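Local coordinates for protein K7 (Vaccinia virus WR, PDB 3JRV) that binds the human RNA helicase DDX3 and host TRAF6 and IRAK2, blocking IRF3 and NF-kappa-B activation as a Bcl-2-like virulence factor of the virus, at residues T90-Q95 with F99-I104. Sequence-based numbering, arbitrary orientation.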
loop_
_atom_site.group_PDB
_atom_site.type_symbol
_atom_site.label_atom_id
_atom_site.label_comp_id
_atom_site.label_asym_id
_atom_site.label_seq_id
_atom_site.Cartn_x
_atom_site.Cartn_y
_atom_site.Cartn_z
ATOM N N THR A 90 8.590 12.105 2.298
ATOM C CA THR A 90 8.986 13.274 1.497
ATOM C C THR A 90 10.349 13.081 0.846
ATOM O O THR A 90 10.740 13.894 0.014
ATOM C CB THR A 90 9.081 14.604 2.295
ATOM O OG1 THR A 90 10.143 14.502 3.263
ATOM C CG2 THR A 90 7.755 14.956 2.980
ATOM N N LYS A 91 11.045 11.999 1.179
ATOM C CA LYS A 91 12.379 11.742 0.632
ATOM C C LYS A 91 12.399 10.630 -0.417
ATOM O O LYS A 91 13.471 10.157 -0.843
ATOM C CB LYS A 91 13.388 11.471 1.765
ATOM C CG LYS A 91 13.318 12.528 2.858
ATOM C CD LYS A 91 13.961 13.847 2.426
ATOM C CE LYS A 91 13.971 14.936 3.522
ATOM N NZ LYS A 91 14.577 14.512 4.816
ATOM N N VAL A 92 11.207 10.226 -0.858
ATOM C CA VAL A 92 11.085 9.099 -1.790
ATOM C C VAL A 92 10.897 9.653 -3.200
ATOM O O VAL A 92 9.868 10.266 -3.517
ATOM C CB VAL A 92 9.864 8.188 -1.418
ATOM C CG1 VAL A 92 9.681 7.121 -2.487
ATOM C CG2 VAL A 92 10.123 7.497 -0.074
ATOM N N HIS A 93 11.934 9.496 -4.017
ATOM C CA HIS A 93 11.986 10.188 -5.303
ATOM C C HIS A 93 12.448 9.362 -6.500
ATOM O O HIS A 93 12.923 9.929 -7.493
ATOM C CB HIS A 93 12.857 11.439 -5.165
ATOM C CG HIS A 93 12.304 12.437 -4.198
ATOM N ND1 HIS A 93 11.049 13.002 -4.343
ATOM C CD2 HIS A 93 12.838 12.979 -3.079
ATOM C CE1 HIS A 93 10.809 13.792 -3.310
ATOM N NE2 HIS A 93 11.880 13.800 -2.534
ATOM N N ASP A 94 12.350 8.039 -6.437
ATOM C CA ASP A 94 12.714 7.233 -7.590
ATOM C C ASP A 94 11.862 5.977 -7.594
ATOM O O ASP A 94 11.239 5.634 -6.551
ATOM C CB ASP A 94 14.202 6.855 -7.542
ATOM C CG ASP A 94 14.539 5.936 -6.344
ATOM O OD1 ASP A 94 14.840 6.439 -5.226
ATOM O OD2 ASP A 94 14.497 4.708 -6.511
ATOM N N GLN A 95 11.810 5.306 -8.739
ATOM C CA GLN A 95 10.871 4.198 -8.900
ATOM C C GLN A 95 11.114 3.085 -7.860
ATOM O O GLN A 95 10.167 2.563 -7.266
ATOM C CB GLN A 95 10.951 3.622 -10.333
ATOM C CG GLN A 95 10.032 2.469 -10.581
ATOM C CD GLN A 95 9.966 2.119 -12.030
ATOM O OE1 GLN A 95 9.739 2.999 -12.878
ATOM N NE2 GLN A 95 10.163 0.849 -12.337
ATOM N N PHE A 99 8.343 2.005 -5.049
ATOM C CA PHE A 99 7.707 0.671 -5.014
ATOM C C PHE A 99 8.039 -0.051 -3.719
ATOM O O PHE A 99 7.176 -0.728 -3.146
ATOM C CB PHE A 99 8.025 -0.209 -6.230
ATOM C CG PHE A 99 7.571 0.353 -7.556
ATOM C CD1 PHE A 99 6.779 1.494 -7.629
ATOM C CD2 PHE A 99 7.907 -0.322 -8.728
ATOM C CE1 PHE A 99 6.354 2.008 -8.908
ATOM C CE2 PHE A 99 7.500 0.177 -10.015
ATOM C CZ PHE A 99 6.699 1.316 -10.085
ATOM N N ALA A 100 9.282 0.080 -3.246
ATOM C CA ALA A 100 9.661 -0.505 -1.941
ATOM C C ALA A 100 8.821 0.093 -0.831
ATOM O O ALA A 100 8.435 -0.614 0.108
ATOM C CB ALA A 100 11.124 -0.247 -1.666
ATOM N N THR A 101 8.536 1.388 -0.907
ATOM C CA THR A 101 7.823 2.073 0.185
ATOM C C THR A 101 6.364 1.598 0.184
ATOM O O THR A 101 5.789 1.337 1.242
ATOM C CB THR A 101 7.875 3.610 0.028
ATOM O OG1 THR A 101 9.242 4.025 0.077
ATOM C CG2 THR A 101 7.112 4.378 1.149
ATOM N N ILE A 102 5.746 1.502 -0.994
ATOM C CA ILE A 102 4.401 0.916 -1.056
ATOM C C ILE A 102 4.401 -0.517 -0.507
ATOM O O ILE A 102 3.473 -0.902 0.240
ATOM C CB ILE A 102 3.851 0.976 -2.525
ATOM C CG1 ILE A 102 3.710 2.448 -2.917
ATOM C CG2 ILE A 102 2.523 0.200 -2.631
ATOM C CD1 ILE A 102 3.509 2.632 -4.426
ATOM N N GLY A 103 5.387 -1.323 -0.915
ATOM C CA GLY A 103 5.571 -2.685 -0.397
ATOM C C GLY A 103 5.657 -2.692 1.124
ATOM O O GLY A 103 5.059 -3.590 1.767
ATOM N N ILE A 104 6.441 -1.772 1.696
ATOM C CA ILE A 104 6.620 -1.696 3.159
ATOM C C ILE A 104 5.321 -1.340 3.839
ATOM O O ILE A 104 4.979 -1.940 4.861
ATOM C CB ILE A 104 7.784 -0.682 3.566
ATOM C CG1 ILE A 104 9.108 -1.335 3.222
ATOM C CG2 ILE A 104 7.652 -0.306 5.058
ATOM C CD1 ILE A 104 9.569 -2.294 4.311
#
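Gln-95 sets its CG over one face of the Phe-99 ring, one helical turn further on. This CG does most of the touching, as a CH-pi contact 3.8 Å from the centroid of the Phe-99 ring and 25° off the ring normal. It sits toward the rim, with CE2 and CZ as its nearest ring atoms. The amide runs on past the CE2 side of the ring, and NE2 of Gln-95 comes within 3.6 Å of CE2 of Phe-99. The amide and ring planes are 24° apart, but the amide lies beyond the rim and does not stack on the ring. The Gln-95 chain reaches there because CG is anti to the backbone N and the rest runs out extended.

The backbone supplies the hydrogen bond of the contact. Phe-99 N donates to Gln-95 O at 2.9 Å, almost straight at 171°. The same oxygen also lies over the Phe-99 ring, 3.4 Å from its CG.

Further back in the loop, Val-92 turns its CB toward the helix and meets Thr-101. Val-92 CG2 lies 3.6 Å from Thr-101 OG1, and CG1 touches the same oxygen more loosely. This is a van der Waals contact. The hydroxyl has its polar partner within the helix, a hydrogen bond with Ser-97 O.

Phe-99 is buried between helices 60-68 and 134-148, stacked on Phe-60 and meeting the ring of Phe-143 at an angle, while Leu-131 packs on both Val-92 and Thr-101. Asp-94 is the N-cap, its OD2 bonded to Ser-97 N. The whole is a side-chain-capped helix start, with the preceding loop folded back along the first turns of helix 95-114, in the all-helical Bcl-2-like fold of poxvirus proteins.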